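Local structure of CurD (Moorea producens 3L, 5KP7) at residues S116-G124 / E435-V443; Y78-I86 / G193-V201. The protein probably catalyses an HMG-CoA synthase-type condensation and binds 4'-phosphopantetheine. The protein carries 3 engineered substitutions. All coordinates share one frame; numbering follows the deposited sequence.

Contact 1. Residues S116-G124 / E435-V443; sequences STYIQEYLG and EFHRKYEWV. With SO4 (sulfate ion), chain C.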
loop_
_atom_site.group_PDB
_atom_site.type_symbol
_atom_site.label_atom_id
_atom_site.label_comp_id
_atom_site.label_asym_id
_atom_site.label_seq_id
_atom_site.Cartn_x
_atom_site.Cartn_y
_atom_site.Cartn_z
ATOM N N SER A 116 -14.890 12.023 6.253
ATOM C CA SER A 116 -16.091 11.728 5.498
ATOM C C SER A 116 -17.061 12.917 5.428
ATOM O O SER A 116 -17.773 13.057 4.446
ATOM C CB SER A 116 -16.782 10.507 6.086
ATOM O OG SER A 116 -15.906 9.379 5.999
ATOM N N THR A 117 -17.110 13.727 6.482
ATOM C CA THR A 117 -18.002 14.905 6.497
ATOM C C THR A 117 -17.649 15.930 5.404
ATOM O O THR A 117 -18.511 16.349 4.632
ATOM C CB THR A 117 -17.995 15.587 7.881
ATOM O OG1 THR A 117 -16.661 15.976 8.254
ATOM C CG2 THR A 117 -18.492 14.617 8.946
ATOM N N TYR A 118 -16.376 16.265 5.274
ATOM C CA TYR A 118 -15.905 17.137 4.183
ATOM C C TYR A 118 -16.116 16.510 2.832
ATOM O O TYR A 118 -16.527 17.166 1.891
ATOM C CB TYR A 118 -14.422 17.443 4.349
ATOM C CG TYR A 118 -14.078 18.387 5.473
ATOM C CD1 TYR A 118 -14.406 19.736 5.388
ATOM C CD2 TYR A 118 -13.305 17.988 6.534
ATOM C CE1 TYR A 118 -14.046 20.627 6.390
ATOM C CE2 TYR A 118 -12.937 18.873 7.547
ATOM C CZ TYR A 118 -13.324 20.205 7.456
ATOM O OH TYR A 118 -12.945 21.090 8.453
ATOM N N ILE A 119 -15.859 15.211 2.730
ATOM C CA ILE A 119 -16.012 14.492 1.472
ATOM C C ILE A 119 -17.470 14.527 1.006
ATOM O O ILE A 119 -17.777 14.850 -0.148
ATOM C CB ILE A 119 -15.437 13.069 1.577
ATOM C CG1 ILE A 119 -13.909 13.123 1.708
ATOM C CG2 ILE A 119 -15.828 12.226 0.381
ATOM C CD1 ILE A 119 -13.291 11.892 2.346
ATOM N N GLN A 120 -18.392 14.245 1.916
ATOM C CA GLN A 120 -19.814 14.343 1.614
ATOM C C GLN A 120 -20.206 15.740 1.112
ATOM O O GLN A 120 -20.965 15.869 0.136
ATOM C CB GLN A 120 -20.617 13.967 2.853
ATOM C CG GLN A 120 -22.139 14.097 2.731
ATOM C CD GLN A 120 -22.771 14.689 3.979
ATOM O OE1 GLN A 120 -22.166 15.516 4.671
ATOM N NE2 GLN A 120 -23.967 14.239 4.299
ATOM N N GLU A 121 -19.725 16.760 1.799
ATOM C CA GLU A 121 -20.018 18.160 1.450
ATOM C C GLU A 121 -19.597 18.492 0.022
ATOM O O GLU A 121 -20.388 19.005 -0.793
ATOM C CB GLU A 121 -19.310 19.095 2.432
ATOM C CG GLU A 121 -19.454 20.586 2.165
ATOM C CD GLU A 121 -20.864 21.099 2.304
ATOM O OE1 GLU A 121 -21.679 20.511 3.049
ATOM O OE2 GLU A 121 -21.178 22.143 1.679
ATOM N N TYR A 122 -18.347 18.208 -0.284
ATOM C CA TYR A 122 -17.802 18.615 -1.575
ATOM C C TYR A 122 -18.225 17.724 -2.728
ATOM O O TYR A 122 -18.218 18.161 -3.868
ATOM C CB TYR A 122 -16.282 18.784 -1.475
ATOM C CG TYR A 122 -15.942 20.068 -0.771
ATOM C CD1 TYR A 122 -15.808 20.107 0.615
ATOM C CD2 TYR A 122 -15.717 21.236 -1.486
ATOM C CE1 TYR A 122 -15.521 21.295 1.296
ATOM C CE2 TYR A 122 -15.410 22.424 -0.818
ATOM C CZ TYR A 122 -15.305 22.454 0.566
ATOM O OH TYR A 122 -14.979 23.638 1.229
ATOM N N LEU A 123 -18.676 16.505 -2.463
ATOM C CA LEU A 123 -19.231 15.661 -3.525
ATOM C C LEU A 123 -20.744 15.845 -3.668
ATOM O O LEU A 123 -21.321 15.336 -4.609
ATOM C CB LEU A 123 -18.923 14.195 -3.270
ATOM C CG LEU A 123 -17.446 13.752 -3.399
ATOM C CD1 LEU A 123 -17.325 12.304 -2.943
ATOM C CD2 LEU A 123 -16.891 13.915 -4.788
ATOM N N GLY A 124 -21.375 16.597 -2.772
ATOM C CA GLY A 124 -22.814 16.862 -2.857
ATOM C C GLY A 124 -23.685 15.671 -2.521
ATOM O O GLY A 124 -24.753 15.503 -3.107
ATOM N N GLU A 435 -9.786 28.935 11.768
ATOM C CA GLU A 435 -10.259 28.445 13.066
ATOM C C GLU A 435 -10.567 26.946 13.019
ATOM O O GLU A 435 -11.635 26.486 13.418
ATOM C CB GLU A 435 -11.454 29.273 13.571
ATOM C CG GLU A 435 -11.096 30.740 13.775
ATOM C CD GLU A 435 -9.995 30.919 14.814
ATOM O OE1 GLU A 435 -10.241 30.561 15.972
ATOM O OE2 GLU A 435 -8.908 31.458 14.483
ATOM N N PHE A 436 -9.568 26.207 12.529
ATOM C CA PHE A 436 -9.607 24.741 12.338
ATOM C C PHE A 436 -10.520 24.240 11.234
ATOM O O PHE A 436 -10.444 23.037 10.900
ATOM C CB PHE A 436 -9.935 24.001 13.644
ATOM C CG PHE A 436 -9.047 24.347 14.790
ATOM C CD1 PHE A 436 -7.705 24.009 14.769
ATOM C CD2 PHE A 436 -9.551 24.980 15.920
ATOM C CE1 PHE A 436 -6.893 24.306 15.843
ATOM C CE2 PHE A 436 -8.745 25.248 17.011
ATOM C CZ PHE A 436 -7.411 24.921 16.973
ATOM N N HIS A 437 -11.333 25.096 10.623
ATOM C CA HIS A 437 -12.237 24.680 9.552
ATOM C C HIS A 437 -11.495 24.686 8.241
ATOM O O HIS A 437 -10.942 25.728 7.836
ATOM C CB HIS A 437 -13.438 25.632 9.453
ATOM C CG HIS A 437 -14.533 25.134 8.560
ATOM N ND1 HIS A 437 -15.418 25.987 7.932
ATOM C CD2 HIS A 437 -14.942 23.884 8.246
ATOM C CE1 HIS A 437 -16.310 25.286 7.244
ATOM N NE2 HIS A 437 -16.052 24.008 7.432
ATOM N N ARG A 438 -11.433 23.527 7.583
ATOM C CA ARG A 438 -10.722 23.435 6.299
ATOM C C ARG A 438 -11.639 23.878 5.181
ATOM O O ARG A 438 -12.804 23.471 5.114
ATOM C CB ARG A 438 -10.184 22.023 6.069
ATOM C CG ARG A 438 -9.268 21.590 7.174
ATOM C CD ARG A 438 -8.256 20.532 6.756
ATOM N NE ARG A 438 -7.301 20.327 7.853
ATOM C CZ ARG A 438 -6.085 19.852 7.725
ATOM N NH1 ARG A 438 -5.603 19.500 6.538
ATOM N NH2 ARG A 438 -5.315 19.748 8.814
ATOM N N LYS A 439 -11.109 24.739 4.320
ATOM C CA LYS A 439 -11.848 25.277 3.181
ATOM C C LYS A 439 -11.160 24.797 1.925
ATOM O O LYS A 439 -9.937 24.955 1.799
ATOM C CB LYS A 439 -11.841 26.788 3.204
ATOM C CG LYS A 439 -12.005 27.409 4.571
ATOM C CD LYS A 439 -13.354 27.347 5.228
ATOM C CE LYS A 439 -13.296 28.277 6.470
ATOM N NZ LYS A 439 -14.511 28.741 7.253
ATOM N N TYR A 440 -11.959 24.276 0.999
ATOM C CA TYR A 440 -11.471 23.727 -0.256
ATOM C C TYR A 440 -12.034 24.486 -1.449
ATOM O O TYR A 440 -13.084 25.170 -1.342
ATOM C CB TYR A 440 -11.776 22.219 -0.354
ATOM C CG TYR A 440 -11.207 21.442 0.803
ATOM C CD1 TYR A 440 -11.908 21.321 1.988
ATOM C CD2 TYR A 440 -9.912 20.857 0.741
ATOM C CE1 TYR A 440 -11.372 20.629 3.067
ATOM C CE2 TYR A 440 -9.376 20.156 1.815
ATOM C CZ TYR A 440 -10.099 20.047 2.979
ATOM O OH TYR A 440 -9.566 19.387 4.049
ATOM N N GLU A 441 -11.345 24.379 -2.578
ATOM C CA GLU A 441 -11.709 25.124 -3.805
ATOM C C GLU A 441 -11.507 24.217 -5.014
ATOM O O GLU A 441 -10.512 23.505 -5.103
ATOM C CB GLU A 441 -10.806 26.371 -3.948
ATOM C CG GLU A 441 -11.118 27.269 -5.100
ATOM C CD GLU A 441 -10.299 28.557 -5.131
ATOM O OE1 GLU A 441 -9.399 28.783 -4.287
ATOM O OE2 GLU A 441 -10.563 29.338 -6.049
ATOM N N TRP A 442 -12.439 24.310 -5.968
ATOM C CA TRP A 442 -12.306 23.671 -7.259
ATOM C C TRP A 442 -11.517 24.606 -8.162
ATOM O O TRP A 442 -11.900 25.764 -8.345
ATOM C CB TRP A 442 -13.683 23.402 -7.843
ATOM C CG TRP A 442 -14.506 22.443 -7.064
ATOM C CD1 TRP A 442 -15.555 22.743 -6.250
ATOM C CD2 TRP A 442 -14.383 21.025 -7.058
ATOM N NE1 TRP A 442 -16.073 21.602 -5.718
ATOM C CE2 TRP A 442 -15.381 20.526 -6.195
ATOM C CE3 TRP A 442 -13.510 20.120 -7.671
ATOM C CZ2 TRP A 442 -15.551 19.167 -5.965
ATOM C CZ3 TRP A 442 -13.688 18.768 -7.440
ATOM C CH2 TRP A 442 -14.704 18.307 -6.574
ATOM N N VAL A 443 -10.439 24.126 -8.743
ATOM C CA VAL A 443 -9.566 24.968 -9.566
ATOM C C VAL A 443 -9.336 24.365 -10.948
ATOM O O VAL A 443 -8.826 25.052 -11.852
ATOM C CB VAL A 443 -8.240 25.272 -8.844
ATOM C CG1 VAL A 443 -8.518 25.967 -7.522
ATOM C CG2 VAL A 443 -7.425 24.006 -8.609
ATOM O OXT VAL A 443 -9.687 23.199 -11.196
HETATM S S SO4 C . -16.307 31.520 6.001
HETATM O O1 SO4 C . -17.485 32.139 5.347
HETATM O O2 SO4 C . -16.019 32.226 7.270
HETATM O O3 SO4 C . -16.598 30.094 6.275
HETATM O O4 SO4 C . -15.132 31.614 5.103
HETATM O O HOH W 1 -11.777 20.490 10.670
HETATM O O HOH W 2 -15.150 23.695 3.845
HETATM O O HOH W 3 -18.577 21.462 -4.143
#

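Contact 2. Residues Y78-I86 / G193-V201; sequences YAVNAAKPI and GAGAVALLV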
loop_
_atom_site.group_PDB
_atom_site.type_symbol
_atom_site.label_atom_id
_atom_site.label_comp_id
_atom_site.label_asym_id
_atom_site.label_seq_id
_atom_site.Cartn_x
_atom_site.Cartn_y
_atom_site.Cartn_z
ATOM N N TYR A 78 -7.323 14.841 -1.705
ATOM C CA TYR A 78 -6.953 13.638 -2.431
ATOM C C TYR A 78 -8.191 12.736 -2.597
ATOM O O TYR A 78 -8.438 12.208 -3.694
ATOM C CB TYR A 78 -5.828 12.895 -1.692
ATOM C CG TYR A 78 -4.450 13.163 -2.220
ATOM C CD1 TYR A 78 -3.861 14.422 -2.110
ATOM C CD2 TYR A 78 -3.706 12.155 -2.840
ATOM C CE1 TYR A 78 -2.575 14.654 -2.608
ATOM C CE2 TYR A 78 -2.441 12.391 -3.328
ATOM C CZ TYR A 78 -1.862 13.613 -3.188
ATOM O OH TYR A 78 -0.590 13.795 -3.724
ATOM N N ALA A 79 -8.921 12.530 -1.504
ATOM C CA ALA A 79 -10.109 11.688 -1.510
ATOM C C ALA A 79 -11.185 12.167 -2.464
ATOM O O ALA A 79 -11.777 11.370 -3.211
ATOM C CB ALA A 79 -10.686 11.562 -0.109
ATOM N N VAL A 80 -11.479 13.475 -2.430
ATOM C CA VAL A 80 -12.476 14.041 -3.313
ATOM C C VAL A 80 -12.054 13.890 -4.784
ATOM O O VAL A 80 -12.871 13.547 -5.632
ATOM C CB VAL A 80 -12.800 15.505 -2.928
ATOM C CG1 VAL A 80 -13.671 16.171 -4.001
ATOM C CG2 VAL A 80 -13.460 15.563 -1.548
ATOM N N ASN A 81 -10.784 14.152 -5.095
ATOM C CA ASN A 81 -10.299 13.971 -6.447
ATOM C C ASN A 81 -10.371 12.516 -6.926
ATOM O O ASN A 81 -10.646 12.270 -8.123
ATOM C CB ASN A 81 -8.903 14.568 -6.583
ATOM C CG ASN A 81 -8.925 16.086 -6.524
ATOM O OD1 ASN A 81 -9.814 16.720 -7.071
ATOM N ND2 ASN A 81 -7.926 16.672 -5.898
ATOM N N ALA A 82 -10.166 11.558 -6.007
ATOM C CA ALA A 82 -10.309 10.147 -6.354
ATOM C C ALA A 82 -11.775 9.777 -6.618
ATOM O O ALA A 82 -12.073 9.019 -7.559
ATOM C CB ALA A 82 -9.724 9.284 -5.263
ATOM N N ALA A 83 -12.706 10.314 -5.832
ATOM C CA ALA A 83 -14.109 9.948 -5.938
ATOM C C ALA A 83 -14.924 10.721 -6.989
ATOM O O ALA A 83 -15.961 10.245 -7.419
ATOM C CB ALA A 83 -14.778 10.085 -4.578
ATOM N N LYS A 84 -14.454 11.905 -7.375
ATOM C CA LYS A 84 -15.247 12.811 -8.214
ATOM C C LYS A 84 -15.692 12.154 -9.545
ATOM O O LYS A 84 -16.863 12.279 -9.914
ATOM C CB LYS A 84 -14.477 14.131 -8.422
ATOM C CG LYS A 84 -15.126 15.201 -9.308
ATOM C CD LYS A 84 -16.430 15.676 -8.730
ATOM C CE LYS A 84 -16.870 17.047 -9.272
ATOM N NZ LYS A 84 -16.667 17.216 -10.733
ATOM N N PRO A 85 -14.808 11.409 -10.219
ATOM C CA PRO A 85 -15.245 10.770 -11.462
ATOM C C PRO A 85 -16.364 9.763 -11.266
ATOM O O PRO A 85 -17.233 9.639 -12.152
ATOM C CB PRO A 85 -13.968 10.096 -11.986
ATOM C CG PRO A 85 -12.868 10.839 -11.342
ATOM C CD PRO A 85 -13.370 11.186 -9.988
ATOM N N ILE A 86 -16.378 9.086 -10.122
ATOM C CA ILE A 86 -17.456 8.158 -9.786
ATOM C C ILE A 86 -18.787 8.878 -9.675
ATOM O O ILE A 86 -19.773 8.484 -10.317
ATOM C CB ILE A 86 -17.175 7.379 -8.495
ATOM C CG1 ILE A 86 -15.964 6.467 -8.704
ATOM C CG2 ILE A 86 -18.414 6.595 -8.070
ATOM C CD1 ILE A 86 -15.519 5.699 -7.484
ATOM N N GLY A 193 4.586 7.515 -0.305
ATOM C CA GLY A 193 3.940 8.327 -1.322
ATOM C C GLY A 193 2.687 9.033 -0.799
ATOM O O GLY A 193 2.482 9.213 0.407
ATOM N N ALA A 194 1.834 9.386 -1.737
ATOM C CA ALA A 194 0.561 10.020 -1.476
ATOM C C ALA A 194 -0.435 9.560 -2.548
ATOM O O ALA A 194 -0.072 9.457 -3.716
ATOM C CB ALA A 194 0.713 11.510 -1.539
ATOM N N GLY A 195 -1.656 9.238 -2.157
ATOM C CA GLY A 195 -2.613 8.782 -3.139
ATOM C C GLY A 195 -3.924 8.449 -2.495
ATOM O O GLY A 195 -4.010 8.281 -1.273
ATOM N N ALA A 196 -4.951 8.336 -3.330
ATOM C CA ALA A 196 -6.255 7.891 -2.863
ATOM C C ALA A 196 -6.945 7.053 -3.912
ATOM O O ALA A 196 -6.765 7.251 -5.123
ATOM C CB ALA A 196 -7.118 9.086 -2.507
ATOM N N VAL A 197 -7.692 6.073 -3.449
ATOM C CA VAL A 197 -8.495 5.222 -4.303
ATOM C C VAL A 197 -9.900 5.166 -3.747
ATOM O O VAL A 197 -10.110 4.839 -2.564
ATOM C CB VAL A 197 -7.907 3.785 -4.505
ATOM C CG1 VAL A 197 -8.797 2.988 -5.461
ATOM C CG2 VAL A 197 -6.482 3.841 -5.022
ATOM N N ALA A 198 -10.870 5.473 -4.611
ATOM C CA ALA A 198 -12.290 5.452 -4.250
ATOM C C ALA A 198 -12.997 4.273 -4.852
ATOM O O ALA A 198 -12.812 3.979 -6.051
ATOM C CB ALA A 198 -12.964 6.728 -4.717
ATOM N N LEU A 199 -13.794 3.597 -4.024
ATOM C CA LEU A 199 -14.596 2.441 -4.438
ATOM C C LEU A 199 -16.066 2.706 -4.195
ATOM O O LEU A 199 -16.458 3.087 -3.071
ATOM C CB LEU A 199 -14.234 1.181 -3.639
ATOM C CG LEU A 199 -12.768 0.777 -3.562
ATOM C CD1 LEU A 199 -12.600 -0.509 -2.762
ATOM C CD2 LEU A 199 -12.169 0.644 -4.928
ATOM N N LEU A 200 -16.898 2.488 -5.210
ATOM C CA LEU A 200 -18.336 2.456 -5.020
ATOM C C LEU A 200 -18.717 1.009 -4.890
ATOM O O LEU A 200 -18.388 0.224 -5.755
ATOM C CB LEU A 200 -19.041 3.119 -6.200
ATOM C CG LEU A 200 -20.567 3.277 -6.158
ATOM C CD1 LEU A 200 -20.959 4.180 -5.007
ATOM C CD2 LEU A 200 -21.133 3.753 -7.475
ATOM N N VAL A 201 -19.388 0.654 -3.793
ATOM C CA VAL A 201 -19.729 -0.719 -3.492
ATOM C C VAL A 201 -21.259 -0.895 -3.540
ATOM O O VAL A 201 -22.002 -0.093 -2.963
ATOM C CB VAL A 201 -19.176 -1.129 -2.105
ATOM C CG1 VAL A 201 -19.601 -2.542 -1.726
ATOM C CG2 VAL A 201 -17.657 -0.956 -2.105
#

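Contact 1. Residues S116-G124 / E435-V443
The phenol oxygen of Y122 is gripped from two quarters: the amide N of Y440 donates to OH over 3.1 Å, and a water that lies in the ring plane at 2.6 Å from OH passes the link on to the carbonyl O of R438. One turn earlier on the helix Y118 repeats the pattern. Its OH accepts the N-H of R438 at 3.0 Å along a nearly straight line (170°), while a second water joins the same OH to F436 O. Tyrosine suits both places because its rigid ring spans the gap between helix and strand, 10.7 Å between axes, and still ends in a group that can meet backbone amides. In both tyrosines CG stands beside the backbone N and anti to the carbonyl carbon (chi1 near -75° in each), which sends the two rings out toward the strand.

Y440 answers from the strand. Its ring presents an edge to a face of each helix tyrosine; CE1 comes to 3.9 Å from CD1 of Y118, with the planes at 70°, and CD1 approaches CE1 of Y122. Its CB also sits over the Y122 face, 4.0 Å from the centroid, as a CH-pi contact. The Y440 hydroxyl continues to D74, which also forms a salt bridge with R438. Nearer the chain end W442 turns its indole edge to the carbonyl O of Y122, and a water accepting from NE1 reaches that oxygen weakly. K439, whose CB leaves the strand away from the helix, bends so that NZ donates to H437 ND1 and to a sulfate, probably from the crystallisation liquor, that K434 also holds. The arrangement is an aromatic cluster fastening helix 115-123 to strand 437-442, the edge strand of a three-stranded antiparallel sheet.

Contact 2. Residues Y78-I86 / G193-V201
Y78 lays its ring along the start of the strand, with CE2 3.5 Å from the N of G195 and the hydroxyl oxygen 3.4 Å from CB of A194. The ring meets the A194-G195 peptide obliquely, while the amide N of A196 lies at its edge. With chi1 at -98°, well off a staggered value, the ring runs alongside the chain, and CD2 lies close to CA of G195. Y36 of the neighbouring strand packs edge-to-face with the same tyrosine.

Beyond the ring the contact is made by methyl groups. CB of A196 rises toward the helix, 3.8 Å from CB of A82, and also touches the carbonyl O of Y78. CB of A198 meets A83 on its backbone, 3.6 Å from CA, as well as on its methyl. Alanine suits these positions because the helix lies so low: the axes of 78-86 and 195-201 approach to 6.9 Å and cross at -37°. This is helix-on-sheet packing in the thiolase-like fold, with strand 195-202 inside the mixed sheet between strands 161-168 and 29-36. V197 and L199 point to the other side of that sheet.

Toward the end of the segment the spacing widens and larger side chains take over. I86 divides its two branches between two partners. Its CG1 stands beside the backbone N (chi1 -65°) and carries CD1 to A198, 3.5 Å from the carbonyl O and 3.9 Å from CB; CG2, anti to that N, faces L200 and meets its CD2 at 4.0 Å. The side chains of I86 and L200 cross at a slant.

How the contacts relate
Helix 75-89 is the layer between the two contacts: contact 2 seats it on strand 195-202, and helix 115-123 and strand 437-442 of contact 1 pack against it. The centres lie 14 Å apart, yet they touch directly. I119 CD1 reaches A79 CB at 3.6 Å, L123 CD1 reaches A83 CB at 3.8 Å, and W442 CH2 meets V80 CG1 at 3.5 Å, while the indole also forms a cation-pi pair with K84. Contact 1 is remote from the phosphopantetheine pocket. Contact 2 is nearer to it: G195 lies about 9 Å from the side chain of N320, a phosphopantetheine-binding residue whose backbone is hydrogen-bonded to G193.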